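Local coordinates for protein membrane thiol protease (PDB 5B5Q) that removes ubiquitin and NEDD8 from modified proteins as a secreted chlamydial cysteine protease, helping the bacterium to block NF-kappa-B activation in the host cell, at residues F39-I44 and F93-P98; I19-C24 and A236-L241. All coordinates share one frame; numbering follows the deposited sequence.

Interaction 1. Residues F39-I44 and F93-P98; sequences FPPATI and FMWYHP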
loop_
_atom_site.group_PDB
_atom_site.type_symbol
_atom_site.label_atom_id
_atom_site.label_comp_id
_atom_site.label_asym_id
_atom_site.label_seq_id
_atom_site.Cartn_x
_atom_site.Cartn_y
_atom_site.Cartn_z
ATOM N N PHE B 39 0.289 10.204 -3.898
ATOM C CA PHE B 39 -0.171 11.533 -3.532
ATOM C C PHE B 39 -1.164 12.079 -4.562
ATOM O O PHE B 39 -0.896 12.032 -5.762
ATOM C CB PHE B 39 0.980 12.532 -3.391
ATOM C CG PHE B 39 0.545 13.818 -2.754
ATOM C CD1 PHE B 39 0.522 13.942 -1.377
ATOM C CD2 PHE B 39 0.095 14.881 -3.521
ATOM C CE1 PHE B 39 0.096 15.100 -0.778
ATOM C CE2 PHE B 39 -0.335 16.044 -2.920
ATOM C CZ PHE B 39 -0.331 16.154 -1.543
ATOM N N PRO B 40 -2.319 12.597 -4.104
ATOM C CA PRO B 40 -2.797 12.579 -2.714
ATOM C C PRO B 40 -2.974 11.155 -2.226
ATOM O O PRO B 40 -3.413 10.306 -3.001
ATOM C CB PRO B 40 -4.138 13.311 -2.787
ATOM C CG PRO B 40 -4.016 14.190 -3.990
ATOM C CD PRO B 40 -3.210 13.387 -4.968
ATOM N N PRO B 41 -2.594 10.878 -0.972
ATOM C CA PRO B 41 -2.685 9.497 -0.502
ATOM C C PRO B 41 -4.104 9.079 -0.176
ATOM O O PRO B 41 -4.972 9.928 0.006
ATOM C CB PRO B 41 -1.833 9.508 0.764
ATOM C CG PRO B 41 -2.023 10.859 1.302
ATOM C CD PRO B 41 -2.104 11.776 0.090
ATOM N N ALA B 42 -4.334 7.775 -0.116
ATOM C CA ALA B 42 -5.517 7.274 0.549
ATOM C C ALA B 42 -5.408 7.656 2.017
ATOM O O ALA B 42 -4.295 7.816 2.551
ATOM C CB ALA B 42 -5.644 5.765 0.389
ATOM N N THR B 43 -6.562 7.811 2.660
ATOM C CA THR B 43 -6.622 8.090 4.093
ATOM C C THR B 43 -7.678 7.196 4.732
ATOM O O THR B 43 -8.417 6.502 4.037
ATOM C CB THR B 43 -6.968 9.559 4.389
ATOM O OG1 THR B 43 -8.333 9.818 4.034
ATOM C CG2 THR B 43 -6.044 10.517 3.616
ATOM N N ILE B 44 -7.758 7.233 6.057
ATOM C CA ILE B 44 -8.749 6.452 6.774
ATOM C C ILE B 44 -10.145 6.961 6.427
ATOM O O ILE B 44 -11.134 6.264 6.629
ATOM C CB ILE B 44 -8.504 6.507 8.319
ATOM C CG1 ILE B 44 -9.382 5.498 9.060
ATOM C CG2 ILE B 44 -8.726 7.912 8.867
ATOM C CD1 ILE B 44 -9.094 4.034 8.693
ATOM N N PHE B 93 -1.782 2.683 -0.453
ATOM C CA PHE B 93 -1.044 3.242 0.677
ATOM C C PHE B 93 -1.848 4.321 1.385
ATOM O O PHE B 93 -2.208 5.335 0.785
ATOM C CB PHE B 93 0.299 3.782 0.192
ATOM C CG PHE B 93 1.356 2.724 0.077
ATOM C CD1 PHE B 93 1.397 1.879 -1.029
ATOM C CD2 PHE B 93 2.298 2.558 1.079
ATOM C CE1 PHE B 93 2.364 0.900 -1.136
ATOM C CE2 PHE B 93 3.272 1.577 0.975
ATOM C CZ PHE B 93 3.298 0.747 -0.136
ATOM N N MET B 94 -2.133 4.079 2.667
ATOM C CA MET B 94 -2.965 4.957 3.479
ATOM C C MET B 94 -2.071 5.777 4.408
ATOM O O MET B 94 -1.341 5.207 5.216
ATOM C CB MET B 94 -3.971 4.138 4.291
ATOM C CG MET B 94 -5.116 4.938 4.873
ATOM S SD MET B 94 -6.127 3.992 6.049
ATOM C CE MET B 94 -6.312 2.419 5.210
ATOM N N TRP B 95 -2.099 7.099 4.260
ATOM C CA TRP B 95 -1.371 8.000 5.153
ATOM C C TRP B 95 -2.276 8.367 6.318
ATOM O O TRP B 95 -3.423 8.764 6.119
ATOM C CB TRP B 95 -0.903 9.251 4.397
ATOM C CG TRP B 95 0.137 10.096 5.128
ATOM C CD1 TRP B 95 1.498 10.026 4.985
ATOM C CD2 TRP B 95 -0.107 11.133 6.089
ATOM N NE1 TRP B 95 2.111 10.947 5.797
ATOM C CE2 TRP B 95 1.150 11.638 6.490
ATOM C CE3 TRP B 95 -1.261 11.681 6.653
ATOM C CZ2 TRP B 95 1.281 12.670 7.421
ATOM C CZ3 TRP B 95 -1.127 12.702 7.580
ATOM C CH2 TRP B 95 0.133 13.188 7.952
ATOM N N TYR B 96 -1.753 8.234 7.534
ATOM C CA TYR B 96 -2.561 8.380 8.737
ATOM C C TYR B 96 -1.827 9.195 9.785
ATOM O O TYR B 96 -0.607 9.115 9.926
ATOM C CB TYR B 96 -2.930 6.997 9.306
ATOM C CG TYR B 96 -3.650 7.067 10.632
ATOM C CD1 TYR B 96 -5.010 7.345 10.695
ATOM C CD2 TYR B 96 -2.963 6.884 11.828
ATOM C CE1 TYR B 96 -5.665 7.430 11.900
ATOM C CE2 TYR B 96 -3.614 6.968 13.045
ATOM C CZ TYR B 96 -4.962 7.241 13.072
ATOM O OH TYR B 96 -5.607 7.327 14.275
ATOM N N HIS B 97 -2.591 9.986 10.519
ATOM C CA HIS B 97 -2.073 10.706 11.664
ATOM C C HIS B 97 -3.205 10.747 12.670
ATOM O O HIS B 97 -4.344 10.982 12.281
ATOM C CB HIS B 97 -1.608 12.108 11.253
ATOM C CG HIS B 97 -0.799 12.814 12.293
ATOM N ND1 HIS B 97 -1.309 13.153 13.526
ATOM C CD2 HIS B 97 0.474 13.281 12.270
ATOM C CE1 HIS B 97 -0.381 13.780 14.229
ATOM N NE2 HIS B 97 0.709 13.873 13.486
ATOM N N PRO B 98 -2.919 10.478 13.956
ATOM C CA PRO B 98 -4.002 10.433 14.951
ATOM C C PRO B 98 -4.711 11.762 15.198
ATOM O O PRO B 98 -5.903 11.748 15.498
ATOM C CB PRO B 98 -3.291 9.969 16.233
ATOM C CG PRO B 98 -1.857 10.228 16.017
ATOM C CD PRO B 98 -1.624 10.085 14.538
HETATM O O HOH W 1 -5.788 8.727 7.410
#
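Met94 lies over the backbone of Thr43 and Ile44, its CG pressed to within 3.4 Å of Thr43 C and its sulfur resting against Ile44. With CG anti to the backbone N (chi1 -164°) and chi2 also extended (-170°), SD is carried out to 4.0 Å from Ile44 CD1, and the bend at chi3 turns only the terminal methyl; a slim, unbranched thioether can lie along the backbone in this way. On the flank that carries Trp95, the ring of Pro41 lies alongside the tryptophan, with Pro41 CG 3.7 Å from Trp95 CB; the two point the same way, and both touch Met110 of helix 103-116. Ala42, small enough to bring the backbones together, forms a single beta bridge with Met94. Trp95 N donates to Ala42 O at 2.9 Å, while the return bond from Ala42 N to Phe93 O is weak, at 3.4 Å. By this bridge the loop between helices 16-29 and 47-62 fastens onto strand 89-96, an outermost strand of the sheet in this Ulp1-like (peptidase C48) catalytic domain; the strand's other neighbour is 123-130. Farther along, a water bridges the chains, accepting from Ile44 N and donating to Trp95 O. The beta-branched Ile44 sets its CG2 at the edge of the Tyr96 ring, 4.2 Å from Tyr96 CD1.

Interaction 2. Residues I19-C24 and A236-L241; sequences IFKCLC and AAVQDL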
loop_
_atom_site.group_PDB
_atom_site.type_symbol
_atom_site.label_atom_id
_atom_site.label_comp_id
_atom_site.label_asym_id
_atom_site.label_seq_id
_atom_site.Cartn_x
_atom_site.Cartn_y
_atom_site.Cartn_z
ATOM N N ILE B 19 8.015 5.774 -2.278
ATOM C CA ILE B 19 7.123 4.607 -2.312
ATOM C C ILE B 19 6.582 4.396 -3.736
ATOM O O ILE B 19 6.576 3.275 -4.235
ATOM C CB ILE B 19 5.963 4.737 -1.315
ATOM C CG1 ILE B 19 6.518 4.761 0.118
ATOM C CG2 ILE B 19 4.980 3.571 -1.492
ATOM C CD1 ILE B 19 5.503 5.113 1.187
ATOM N N PHE B 20 6.161 5.467 -4.401
ATOM C CA PHE B 20 5.680 5.364 -5.777
ATOM C C PHE B 20 6.752 4.784 -6.709
ATOM O O PHE B 20 6.453 3.932 -7.553
ATOM C CB PHE B 20 5.209 6.734 -6.280
ATOM C CG PHE B 20 4.844 6.750 -7.734
ATOM C CD1 PHE B 20 3.731 6.066 -8.194
ATOM C CD2 PHE B 20 5.618 7.447 -8.644
ATOM C CE1 PHE B 20 3.403 6.075 -9.551
ATOM C CE2 PHE B 20 5.285 7.470 -9.996
ATOM C CZ PHE B 20 4.179 6.786 -10.444
ATOM N N LYS B 21 7.997 5.220 -6.545
ATOM C CA LYS B 21 9.095 4.695 -7.356
ATOM C C LYS B 21 9.234 3.194 -7.138
ATOM O O LYS B 21 9.419 2.435 -8.088
ATOM C CB LYS B 21 10.412 5.388 -7.024
ATOM C CG LYS B 21 10.524 6.818 -7.549
ATOM C CD LYS B 21 11.817 7.480 -7.083
ATOM C CE LYS B 21 11.901 8.959 -7.474
ATOM N NZ LYS B 21 11.826 9.171 -8.946
ATOM N N CYS B 22 9.153 2.778 -5.879
ATOM C CA CYS B 22 9.248 1.370 -5.532
ATOM C C CYS B 22 8.127 0.573 -6.191
ATOM O O CYS B 22 8.363 -0.520 -6.706
ATOM C CB CYS B 22 9.218 1.193 -4.013
ATOM S SG CYS B 22 9.734 -0.436 -3.494
ATOM N N LEU B 23 6.910 1.115 -6.189
ATOM C CA LEU B 23 5.785 0.447 -6.856
ATOM C C LEU B 23 5.995 0.326 -8.364
ATOM O O LEU B 23 5.653 -0.702 -8.972
ATOM C CB LEU B 23 4.476 1.192 -6.590
ATOM C CG LEU B 23 3.976 1.252 -5.147
ATOM C CD1 LEU B 23 2.640 1.998 -5.053
ATOM C CD2 LEU B 23 3.853 -0.148 -4.564
ATOM N N CYS B 24 6.537 1.372 -8.977
ATOM C CA CYS B 24 6.849 1.333 -10.401
ATOM C C CYS B 24 7.838 0.218 -10.697
ATOM O O CYS B 24 7.686 -0.511 -11.679
ATOM C CB CYS B 24 7.409 2.678 -10.871
ATOM S SG CYS B 24 6.162 3.958 -10.992
ATOM N N ALA B 236 18.605 1.765 -4.996
ATOM C CA ALA B 236 19.482 1.573 -6.152
ATOM C C ALA B 236 18.686 1.145 -7.388
ATOM O O ALA B 236 18.957 1.604 -8.500
ATOM C CB ALA B 236 20.558 0.547 -5.831
ATOM N N ALA B 237 17.699 0.276 -7.188
ATOM C CA ALA B 237 16.893 -0.238 -8.291
ATOM C C ALA B 237 16.061 0.847 -8.986
ATOM O O ALA B 237 15.828 0.761 -10.192
ATOM C CB ALA B 237 15.982 -1.346 -7.790
ATOM N N VAL B 238 15.619 1.858 -8.240
ATOM C CA VAL B 238 14.720 2.871 -8.804
ATOM C C VAL B 238 15.482 4.084 -9.343
ATOM O O VAL B 238 14.889 4.977 -9.948
ATOM C CB VAL B 238 13.681 3.346 -7.763
ATOM C CG1 VAL B 238 12.900 2.147 -7.223
ATOM C CG2 VAL B 238 14.343 4.116 -6.628
ATOM N N GLN B 239 16.796 4.091 -9.135
ATOM C CA GLN B 239 17.646 5.241 -9.424
ATOM C C GLN B 239 17.490 5.761 -10.851
ATOM O O GLN B 239 17.489 6.972 -11.088
ATOM C CB GLN B 239 19.101 4.855 -9.168
ATOM C CG GLN B 239 20.053 6.008 -8.965
ATOM C CD GLN B 239 21.410 5.534 -8.479
ATOM O OE1 GLN B 239 21.711 4.339 -8.525
ATOM N NE2 GLN B 239 22.230 6.464 -8.001
ATOM N N ASP B 240 17.354 4.840 -11.800
ATOM C CA ASP B 240 17.313 5.209 -13.216
ATOM C C ASP B 240 15.910 5.078 -13.806
ATOM O O ASP B 240 15.736 5.206 -15.014
ATOM C CB ASP B 240 18.297 4.355 -14.019
ATOM C CG ASP B 240 19.747 4.698 -13.727
ATOM O OD1 ASP B 240 20.039 5.871 -13.403
ATOM O OD2 ASP B 240 20.602 3.794 -13.835
ATOM N N LEU B 241 14.915 4.813 -12.964
ATOM C CA LEU B 241 13.530 4.826 -13.427
ATOM C C LEU B 241 13.187 6.212 -13.949
ATOM O O LEU B 241 13.625 7.214 -13.372
ATOM C CB LEU B 241 12.556 4.444 -12.309
ATOM C CG LEU B 241 12.475 2.978 -11.894
ATOM C CD1 LEU B 241 11.467 2.825 -10.767
ATOM C CD2 LEU B 241 12.111 2.094 -13.082
HETATM O O HOH W 2 14.088 7.433 -10.092
#
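Lys21 and Val238 meet flank to flank, CB to CB at 3.9 Å, where the helix 16-29 of this C48-family protease domain receives the last part of helix 220-238 and the type I beta turn from Val238 to Leu241. The turn is closed by Leu241 N bonding to Val238 O. It lets the chain reverse so that Val238 and Leu241 both direct their CB atoms at the same helix while Gln239 points away from it. Val238 presents its two methyls differently: CG1, anti to the carbonyl carbon (chi1 -56°), touches the carbonyl of Lys21 as well as its CB, lying 3.6 Å from Lys21 O, whereas CG2 meets Lys21 CB alone. A short, beta-branched residue fits here because the helix backbone is so near. Leu241, whose fork lies one carbon farther out, brings CD1 to 3.4 Å from Lys21 O and also to Cys24, 4.1 Å from its CB. Cys24 is nearly one helical turn on from Lys21, and its compact side chain lets the leucine methyl come in close. Its sulfur turns instead over the rim of one face of the Phe20 ring, 3.5 Å above the plane. Tyr25 of the same helix also packs against Val238 and Leu241.

The lysine serves in two ways. The base of its side chain is an apolar surface for Val238, and the extended chain then bends at chi4 (-59°) to carry the ammonium group to Glu243, with which it forms a salt bridge just beyond the turn. The same group also donates to a water, which donates a hydrogen bond to Val238 O at 2.6 Å, a carbonyl already accepting the turn bond from Leu241 N; Lys21 NZ is 3.1 Å from that water.

In the fold
Interaction 1 is nested along the chain inside the loop closed by interaction 2, and their centres lie about 20 Å apart. Phe93 joins them directly: its ring leaves the strand on the way to helix 16-29, where Phe93 CZ is 3.6 Å from Ile19 CG2 and Phe93 CE1 is 3.9 Å from Leu23 CD2. Helix 16-29 thus packs against the sheet through Ile19 and Leu23 and against the 236-241 segment through Lys21 and Cys24. Interaction 1 borders the catalytic centre: the side chain of Tyr96 is about 5 Å from that of His123, and the side chain of Trp95 about 7 Å from that of Cys193. His123, Asp140 and Cys193 are the active-site residues, a Cys-His-Asp catalytic triad. Interaction 2 lies away from it.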